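Local coordinates for FYVE, RhoGEF and PH domain-containing protein 5 (Homo sapiens, PDB 3MPX) that activates the small GTPase CDC42 by exchanging its bound GDP for GTP, the modelled part comprising its DH and first PH domains, at residues L24-E29 against Q177-D182; R69-Q74 against L131-E136; D182-L187 against N196-L201. One frame throughout, in Å; residues are numbered along the deposited sequence.

Contact 1. Residues L24-E29 against Q177-D182; sequences LVIAQE and QVLLTD
Ile26 meets helix 162-184 with both of its branches, one on the backbone of Leu179 and one on that of Asp182. Its CG2 lies 3.5 Å from Leu179 O and also touches the leucine side chain, with Leu179 CD2 3.9 Å from Ile26 CG2, the two side chains running alongside each other in opposite senses. With chi1 at -66°, CG2 stands anti to the backbone N of Ile26 while CG1 turns the other way and carries CD1 onto the last turn of the partner helix. There Ile26 CD1 packs near the Asp182 carbonyl and lies 3.9 Å from Asp182 CB. One turn further on, Glu29 lays its chain across the same leucine methyl: CB, CG and the carboxylate all come near Leu179 CD2, the closest being Glu29 CD at 3.6 Å. The acid lays its carbon chain and the side of its carboxylate along the leucine methyl by van der Waals contact alone, and no hydrogen bond joins the two segments.

Around this first shell, Asp182 turns its polar end elsewhere, OD2 being hydrogen-bonded to NE2 of His229 on helix 218-230. Its carbonyl oxygen takes a weak bond from Asn186 ND2, and the Asn186 side chain also touches Ile26. Behind this face, Thr181 OG1 bonds back to Gln177 O at 2.8 Å, and Leu180 packs on Leu201 and Ile204 of helix 192-214.

The two short axes approach to 9.9 Å and run nearly antiparallel, at 163°, with Ile26 and Leu179 nearest in register. This is the lengthwise packing of long helices that builds the elongated helical bundle of a DH domain, here pairing its first helix, 21-59, with helix 162-184.

Contact 2. Residues R69-Q74 against L131-E136; sequences REELRQ and LGLLSE
Segments 69-74 and 131-136 are helical, and their axes pass 9.6 Å apart at 129° between the N-to-C directions, with Leu72 and Leu133 facing each other most closely through their CA atoms. The contact joins helix 66-98 to helix 117-138 within the all-helical DH domain, and it is plain interhelical packing: three leucines and the carbon chain of a glutamate, with no hydrogen bond between the segments.

Leu72 and Leu134 form the deeper half. Their side chains lie nearly perpendicular, so that a methyl of Leu72, CD2, rests against both CD1 and CB of Leu134, the nearer approach being 3.8 Å between Leu72 CD2 and Leu134 CD1. Leu134 gets there by swinging CG anti to its own backbone N (chi1 -172°). Both leucines also reach helix 21-59, Leu72 at Leu56 and Leu134 at Phe48, while Leu144 and Val148 of helix 142-152 pack on Leu134 as well. This buried pair thus belongs to an apolar cluster fed by four helices.

Elsewhere round helix 66-98 the arginines are held by acids. Arg73 NH1 makes a salt bridge with Glu70 OE1 at 3.2 Å, and its NH2 pairs with Asp57 and Asp60, the second of which also binds Arg69 NE.

The more exposed half belongs to Leu133 and Glu71, whose side chains likewise cross nearly square. Leu133 points its CD2 methyl at the stem of the glutamate, 3.5 Å from Glu71 CB, and the same methyl lies 3.7 Å from Glu71 OE1.

Contact 3. Residues D182-L187 against N196-L201; sequences DYLNNL and NTQGAL
Tyr183 and Leu184 share one first torsion, chi1 -178°, which sets CG anti to the backbone N in each and directs both side chains at Thr197. Thr197 in turn has OG1 anti to its carbonyl carbon (chi1 -59°) and CG2 anti to its backbone N, a setting that turns both branches to the other segment: OG1 meets the tyrosine ring and Leu187, CG2 chiefly Leu184, though it also touches the ring at CD2. The hydroxyl meets the ring at its edge, in plane, with Tyr183 CE2 3.3 Å from Thr197 OG1. Leu187 CD1 comes within 3.4 Å of that same OG1, while its other methyl, CD2, sits over one face of the ring, toward the rim. Thr197 CG2 packs 3.7 Å from Leu184 CB, and Leu184 CD1 reaches across to Gln198 CG at 3.8 Å.

Both hydroxyls are tied down by Glu193, Thr197 OG1 to its backbone O and Tyr183 OH to its OE1. The type I turn from Leu184 to Leu187 folds the chain back, bringing Leu187 over the tyrosine. In the DH domain this joins the C-terminal end of helix 162-184 to the early turns of helix 192-214, with Ile26 of helix 21-59 against Tyr183 and the loop residue Ala107 against Thr197.

How the contacts relate
All three contacts belong to the DH domain, the exchange-factor part of the protein, but they gather at two places. Contacts 1 and 3 have centres 9 Å apart and share Asp182, so helix 162-184 is packed by helix 21-59 and by helix 192-214 within the same few turns. They touch directly: Leu180 O lies 3.3 Å from Thr197 CG2, and Gln177 O lies 3.7 Å from Leu201 CD2. Contact 2 lies on the opposite side of the chain's centre from contact 1, about 35 Å away between centres, and about 37 Å from contact 3. Helix 21-59 spans this gap, supplying Ile26 at one end and Phe48 and Leu56 near contact 2.

Contact 1. Residues L24-E29 against Q177-D182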
loop_
_atom_site.group_PDB
_atom_site.type_symbol
_atom_site.label_atom_id
_atom_site.label_comp_id
_atom_site.label_asym_id
_atom_site.label_seq_id
_atom_site.Cartn_x
_atom_site.Cartn_y
_atom_site.Cartn_z
ATOM N N LEU A 24 5.458 -1.327 22.165
ATOM C CA LEU A 24 6.894 -1.534 22.002
ATOM C C LEU A 24 7.175 -2.337 20.720
ATOM O O LEU A 24 8.045 -1.934 19.944
ATOM C CB LEU A 24 7.527 -2.195 23.248
ATOM C CG LEU A 24 9.013 -2.630 23.156
ATOM C CD1 LEU A 24 9.944 -1.479 22.705
ATOM C CD2 LEU A 24 9.479 -3.201 24.467
ATOM N N VAL A 25 6.426 -3.427 20.482
ATOM C CA VAL A 25 6.594 -4.275 19.302
ATOM C C VAL A 25 6.236 -3.500 17.998
ATOM O O VAL A 25 6.825 -3.771 16.942
ATOM C CB VAL A 25 5.777 -5.584 19.483
ATOM C CG1 VAL A 25 5.341 -6.194 18.155
ATOM C CG2 VAL A 25 6.552 -6.592 20.304
ATOM N N ILE A 26 5.277 -2.553 18.071
ATOM C CA ILE A 26 4.865 -1.763 16.909
ATOM C C ILE A 26 5.988 -0.755 16.514
ATOM O O ILE A 26 6.248 -0.587 15.321
ATOM C CB ILE A 26 3.476 -1.105 17.131
ATOM C CG1 ILE A 26 2.386 -2.199 17.215
ATOM C CG2 ILE A 26 3.144 -0.085 16.019
ATOM C CD1 ILE A 26 1.135 -1.809 17.934
ATOM N N ALA A 27 6.691 -0.155 17.499
ATOM C CA ALA A 27 7.782 0.772 17.222
ATOM C C ALA A 27 8.933 0.002 16.648
ATOM O O ALA A 27 9.599 0.486 15.739
ATOM C CB ALA A 27 8.201 1.483 18.489
ATOM N N GLN A 28 9.126 -1.242 17.123
ATOM C CA GLN A 28 10.133 -2.164 16.601
ATOM C C GLN A 28 9.737 -2.526 15.150
ATOM O O GLN A 28 10.604 -2.493 14.280
ATOM C CB GLN A 28 10.259 -3.407 17.495
ATOM C CG GLN A 28 10.886 -3.110 18.859
ATOM C CD GLN A 28 10.987 -4.268 19.843
ATOM O OE1 GLN A 28 11.641 -4.135 20.891
ATOM N NE2 GLN A 28 10.355 -5.420 19.560
ATOM N N GLU A 29 8.417 -2.763 14.876
ATOM C CA GLU A 29 7.871 -3.048 13.536
ATOM C C GLU A 29 8.082 -1.855 12.610
ATOM O O GLU A 29 8.323 -2.024 11.414
ATOM C CB GLU A 29 6.372 -3.394 13.605
ATOM C CG GLU A 29 5.876 -4.175 12.393
ATOM C CD GLU A 29 4.388 -4.126 12.066
ATOM O OE1 GLU A 29 4.055 -4.072 10.857
ATOM O OE2 GLU A 29 3.557 -4.167 13.005
ATOM N N GLN A 177 0.209 5.260 8.577
ATOM C CA GLN A 177 -1.204 5.327 8.947
ATOM C C GLN A 177 -1.667 4.056 9.639
ATOM O O GLN A 177 -2.165 4.148 10.753
ATOM C CB GLN A 177 -2.058 5.592 7.714
ATOM C CG GLN A 177 -2.066 7.065 7.320
ATOM C CD GLN A 177 -2.910 7.394 6.108
ATOM O OE1 GLN A 177 -3.350 8.536 5.950
ATOM N NE2 GLN A 177 -3.136 6.427 5.203
ATOM N N VAL A 178 -1.434 2.868 9.045
ATOM C CA VAL A 178 -1.866 1.609 9.677
ATOM C C VAL A 178 -1.060 1.314 10.965
ATOM O O VAL A 178 -1.667 0.958 11.973
ATOM C CB VAL A 178 -1.963 0.355 8.742
ATOM C CG1 VAL A 178 -2.761 0.649 7.487
ATOM C CG2 VAL A 178 -0.602 -0.225 8.385
ATOM N N LEU A 179 0.273 1.491 10.936
ATOM C CA LEU A 179 1.129 1.248 12.097
ATOM C C LEU A 179 0.801 2.200 13.239
ATOM O O LEU A 179 0.664 1.746 14.382
ATOM C CB LEU A 179 2.624 1.377 11.734
ATOM C CG LEU A 179 3.298 0.141 11.160
ATOM C CD1 LEU A 179 4.246 0.511 10.053
ATOM C CD2 LEU A 179 4.072 -0.590 12.225
ATOM N N LEU A 180 0.652 3.507 12.927
ATOM C CA LEU A 180 0.418 4.547 13.916
ATOM C C LEU A 180 -0.946 4.437 14.560
ATOM O O LEU A 180 -1.094 4.764 15.752
ATOM C CB LEU A 180 0.685 5.936 13.337
ATOM C CG LEU A 180 2.194 6.258 13.179
ATOM C CD1 LEU A 180 2.412 7.383 12.240
ATOM C CD2 LEU A 180 2.851 6.571 14.525
ATOM N N THR A 181 -1.921 3.876 13.815
ATOM C CA THR A 181 -3.257 3.581 14.341
ATOM C C THR A 181 -3.166 2.364 15.286
ATOM O O THR A 181 -3.833 2.364 16.312
ATOM C CB THR A 181 -4.247 3.435 13.205
ATOM O OG1 THR A 181 -4.279 4.694 12.529
ATOM C CG2 THR A 181 -5.638 3.042 13.685
ATOM N N ASP A 182 -2.304 1.373 14.990
ATOM C CA ASP A 182 -2.134 0.243 15.900
ATOM C C ASP A 182 -1.342 0.679 17.142
ATOM O O ASP A 182 -1.540 0.144 18.229
ATOM C CB ASP A 182 -1.493 -0.950 15.194
ATOM C CG ASP A 182 -2.538 -1.860 14.580
ATOM O OD1 ASP A 182 -2.771 -2.960 15.135
ATOM O OD2 ASP A 182 -3.168 -1.450 13.573
#

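Contact 2. Residues R69-Q74 against L131-E136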
loop_
_atom_site.group_PDB
_atom_site.type_symbol
_atom_site.label_atom_id
_atom_site.label_comp_id
_atom_site.label_asym_id
_atom_site.label_seq_id
_atom_site.Cartn_x
_atom_site.Cartn_y
_atom_site.Cartn_z
ATOM N N ARG A 69 12.027 16.375 -20.668
ATOM C CA ARG A 69 13.224 16.225 -19.839
ATOM C C ARG A 69 13.134 17.093 -18.565
ATOM O O ARG A 69 13.428 16.614 -17.462
ATOM C CB ARG A 69 14.468 16.656 -20.627
ATOM C CG ARG A 69 15.008 15.654 -21.650
ATOM C CD ARG A 69 16.524 15.820 -21.837
ATOM N NE ARG A 69 16.925 17.228 -21.992
ATOM C CZ ARG A 69 16.971 17.877 -23.152
ATOM N NH1 ARG A 69 16.677 17.249 -24.283
ATOM N NH2 ARG A 69 17.313 19.159 -23.190
ATOM N N GLU A 70 12.723 18.376 -18.722
ATOM C CA GLU A 70 12.641 19.311 -17.592
ATOM C C GLU A 70 11.620 18.873 -16.552
ATOM O O GLU A 70 11.878 18.987 -15.352
ATOM C CB GLU A 70 12.393 20.752 -18.058
ATOM C CG GLU A 70 13.597 21.387 -18.734
ATOM C CD GLU A 70 14.935 21.244 -18.037
ATOM O OE1 GLU A 70 15.882 20.715 -18.667
ATOM O OE2 GLU A 70 15.035 21.645 -16.856
ATOM N N GLU A 71 10.487 18.337 -17.025
ATOM C CA GLU A 71 9.426 17.798 -16.196
ATOM C C GLU A 71 9.916 16.511 -15.549
ATOM O O GLU A 71 9.768 16.373 -14.335
ATOM C CB GLU A 71 8.141 17.625 -17.002
ATOM C CG GLU A 71 7.385 18.942 -17.177
ATOM C CD GLU A 71 6.093 18.954 -17.977
ATOM O OE1 GLU A 71 5.477 17.881 -18.176
ATOM O OE2 GLU A 71 5.683 20.066 -18.382
ATOM N N LEU A 72 10.626 15.633 -16.308
ATOM C CA LEU A 72 11.241 14.429 -15.727
ATOM C C LEU A 72 12.211 14.801 -14.586
ATOM O O LEU A 72 12.125 14.239 -13.491
ATOM C CB LEU A 72 11.998 13.641 -16.783
ATOM C CG LEU A 72 11.188 12.644 -17.558
ATOM C CD1 LEU A 72 11.820 12.382 -18.916
ATOM C CD2 LEU A 72 10.967 11.368 -16.754
ATOM N N ARG A 73 13.087 15.791 -14.836
ATOM C CA ARG A 73 14.053 16.291 -13.866
ATOM C C ARG A 73 13.403 16.825 -12.567
ATOM O O ARG A 73 13.967 16.623 -11.482
ATOM C CB ARG A 73 14.915 17.383 -14.512
ATOM C CG ARG A 73 16.061 16.836 -15.323
ATOM C CD ARG A 73 17.128 17.875 -15.492
ATOM N NE ARG A 73 18.306 17.345 -16.181
ATOM C CZ ARG A 73 18.530 17.482 -17.480
ATOM N NH1 ARG A 73 17.645 18.103 -18.253
ATOM N NH2 ARG A 73 19.635 16.992 -18.021
ATOM N N GLN A 74 12.231 17.504 -12.681
ATOM C CA GLN A 74 11.519 18.090 -11.535
ATOM C C GLN A 74 10.937 16.993 -10.636
ATOM O O GLN A 74 11.254 16.964 -9.458
ATOM C CB GLN A 74 10.452 19.116 -11.999
ATOM C CG GLN A 74 10.059 20.206 -10.982
ATOM C CD GLN A 74 11.160 20.755 -10.082
ATOM O OE1 GLN A 74 11.149 20.551 -8.867
ATOM N NE2 GLN A 74 12.129 21.471 -10.637
ATOM N N LEU A 131 6.052 9.957 -14.626
ATOM C CA LEU A 131 6.177 8.527 -14.863
ATOM C C LEU A 131 5.563 8.094 -16.180
ATOM O O LEU A 131 6.056 7.134 -16.777
ATOM C CB LEU A 131 5.675 7.698 -13.687
ATOM C CG LEU A 131 6.736 7.611 -12.604
ATOM C CD1 LEU A 131 6.156 7.240 -11.286
ATOM C CD2 LEU A 131 7.899 6.725 -13.040
ATOM N N GLY A 132 4.554 8.825 -16.655
ATOM C CA GLY A 132 3.930 8.571 -17.950
ATOM C C GLY A 132 4.864 9.050 -19.044
ATOM O O GLY A 132 5.096 8.354 -20.041
ATOM N N LEU A 133 5.447 10.238 -18.799
ATOM C CA LEU A 133 6.437 10.935 -19.602
ATOM C C LEU A 133 7.689 10.060 -19.760
ATOM O O LEU A 133 8.350 10.135 -20.784
ATOM C CB LEU A 133 6.809 12.216 -18.837
ATOM C CG LEU A 133 6.936 13.558 -19.566
ATOM C CD1 LEU A 133 5.673 13.913 -20.361
ATOM C CD2 LEU A 133 7.167 14.649 -18.561
ATOM N N LEU A 134 8.001 9.233 -18.751
ATOM C CA LEU A 134 9.152 8.338 -18.733
ATOM C C LEU A 134 8.967 7.179 -19.709
ATOM O O LEU A 134 9.772 7.051 -20.620
ATOM C CB LEU A 134 9.403 7.835 -17.298
ATOM C CG LEU A 134 10.671 7.030 -17.011
ATOM C CD1 LEU A 134 11.914 7.776 -17.418
ATOM C CD2 LEU A 134 10.742 6.703 -15.568
ATOM N N SER A 135 7.909 6.359 -19.556
ATOM C CA SER A 135 7.681 5.237 -20.480
ATOM C C SER A 135 7.441 5.729 -21.906
ATOM O O SER A 135 7.942 5.104 -22.842
ATOM C CB SER A 135 6.546 4.329 -20.010
ATOM O OG SER A 135 5.395 5.059 -19.626
ATOM N N GLU A 136 6.740 6.875 -22.066
ATOM C CA GLU A 136 6.486 7.478 -23.373
ATOM C C GLU A 136 7.796 7.859 -24.023
ATOM O O GLU A 136 8.041 7.444 -25.155
ATOM C CB GLU A 136 5.575 8.713 -23.271
#

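Contact 3. Residues D182-L187 against N196-L201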
loop_
_atom_site.group_PDB
_atom_site.type_symbol
_atom_site.label_atom_id
_atom_site.label_comp_id
_atom_site.label_asym_id
_atom_site.label_seq_id
_atom_site.Cartn_x
_atom_site.Cartn_y
_atom_site.Cartn_z
ATOM N N ASP A 182 -2.304 1.373 14.990
ATOM C CA ASP A 182 -2.134 0.243 15.900
ATOM C C ASP A 182 -1.342 0.679 17.142
ATOM O O ASP A 182 -1.540 0.144 18.229
ATOM C CB ASP A 182 -1.493 -0.950 15.194
ATOM C CG ASP A 182 -2.538 -1.860 14.580
ATOM O OD1 ASP A 182 -2.771 -2.960 15.135
ATOM O OD2 ASP A 182 -3.168 -1.450 13.573
ATOM N N TYR A 183 -0.481 1.688 16.977
ATOM C CA TYR A 183 0.320 2.263 18.043
ATOM C C TYR A 183 -0.557 3.062 19.004
ATOM O O TYR A 183 -0.387 2.946 20.213
ATOM C CB TYR A 183 1.403 3.151 17.432
ATOM C CG TYR A 183 2.334 3.784 18.436
ATOM C CD1 TYR A 183 3.285 3.020 19.114
ATOM C CD2 TYR A 183 2.325 5.158 18.652
ATOM C CE1 TYR A 183 4.187 3.608 20.000
ATOM C CE2 TYR A 183 3.223 5.758 19.541
ATOM C CZ TYR A 183 4.144 4.977 20.219
ATOM O OH TYR A 183 5.016 5.567 21.099
ATOM N N LEU A 184 -1.511 3.842 18.463
ATOM C CA LEU A 184 -2.428 4.696 19.229
ATOM C C LEU A 184 -3.367 3.866 20.114
ATOM O O LEU A 184 -3.628 4.267 21.257
ATOM C CB LEU A 184 -3.224 5.610 18.257
ATOM C CG LEU A 184 -4.234 6.655 18.826
ATOM C CD1 LEU A 184 -3.579 7.994 19.101
ATOM C CD2 LEU A 184 -5.414 6.826 17.881
ATOM N N ASN A 185 -3.860 2.707 19.593
ATOM C CA ASN A 185 -4.779 1.802 20.307
ATOM C C ASN A 185 -4.159 1.179 21.562
ATOM O O ASN A 185 -4.891 0.687 22.421
ATOM C CB ASN A 185 -5.310 0.698 19.400
ATOM C CG ASN A 185 -6.078 1.181 18.217
ATOM O OD1 ASN A 185 -6.623 2.284 18.193
ATOM N ND2 ASN A 185 -6.095 0.364 17.182
ATOM N N ASN A 186 -2.831 1.207 21.667
ATOM C CA ASN A 186 -2.127 0.677 22.819
ATOM C C ASN A 186 -1.580 1.780 23.719
ATOM O O ASN A 186 -0.959 1.475 24.737
ATOM C CB ASN A 186 -1.033 -0.258 22.377
ATOM C CG ASN A 186 -1.574 -1.462 21.694
ATOM O OD1 ASN A 186 -2.180 -2.347 22.306
ATOM N ND2 ASN A 186 -1.339 -1.531 20.412
ATOM N N LEU A 187 -1.810 3.047 23.361
ATOM C CA LEU A 187 -1.344 4.168 24.175
ATOM C C LEU A 187 -2.413 4.571 25.182
ATOM O O LEU A 187 -3.604 4.286 24.977
ATOM C CB LEU A 187 -0.928 5.398 23.327
ATOM C CG LEU A 187 0.283 5.276 22.385
ATOM C CD1 LEU A 187 0.571 6.587 21.736
ATOM C CD2 LEU A 187 1.524 4.807 23.096
ATOM N N ASN A 196 0.422 13.323 20.318
ATOM C CA ASN A 196 1.424 13.395 19.251
ATOM C C ASN A 196 1.157 12.401 18.121
ATOM O O ASN A 196 1.384 12.762 16.959
ATOM C CB ASN A 196 2.819 13.159 19.823
ATOM C CG ASN A 196 3.324 14.274 20.703
ATOM O OD1 ASN A 196 2.686 15.322 20.876
ATOM N ND2 ASN A 196 4.492 14.063 21.276
ATOM N N THR A 197 0.680 11.156 18.460
ATOM C CA THR A 197 0.354 10.093 17.494
ATOM C C THR A 197 -0.810 10.579 16.610
ATOM O O THR A 197 -0.758 10.415 15.393
ATOM C CB THR A 197 0.105 8.733 18.203
ATOM O OG1 THR A 197 1.272 8.361 18.945
ATOM C CG2 THR A 197 -0.233 7.602 17.224
ATOM N N GLN A 198 -1.823 11.225 17.229
ATOM C CA GLN A 198 -2.975 11.813 16.555
ATOM C C GLN A 198 -2.514 12.907 15.571
ATOM O O GLN A 198 -2.979 12.941 14.424
ATOM C CB GLN A 198 -3.943 12.398 17.590
ATOM C CG GLN A 198 -4.928 11.386 18.141
ATOM C CD GLN A 198 -5.798 11.935 19.246
ATOM O OE1 GLN A 198 -5.328 12.571 20.204
ATOM N NE2 GLN A 198 -7.078 11.595 19.191
ATOM N N GLY A 199 -1.590 13.753 16.033
ATOM C CA GLY A 199 -0.989 14.834 15.265
ATOM C C GLY A 199 -0.193 14.333 14.083
ATOM O O GLY A 199 -0.304 14.888 12.988
ATOM N N ALA A 200 0.609 13.257 14.298
ATOM C CA ALA A 200 1.387 12.569 13.255
ATOM C C ALA A 200 0.435 11.885 12.282
ATOM O O ALA A 200 0.728 11.782 11.089
ATOM C CB ALA A 200 2.297 11.531 13.882
ATOM N N LEU A 201 -0.726 11.460 12.778
ATOM C CA LEU A 201 -1.703 10.801 11.926
ATOM C C LEU A 201 -2.401 11.769 11.010
ATOM O O LEU A 201 -2.695 11.418 9.864
ATOM C CB LEU A 201 -2.715 9.982 12.733
ATOM C CG LEU A 201 -2.269 8.545 12.989
ATOM C CD1 LEU A 201 -3.094 7.891 14.091
ATOM C CD2 LEU A 201 -2.276 7.748 11.711
#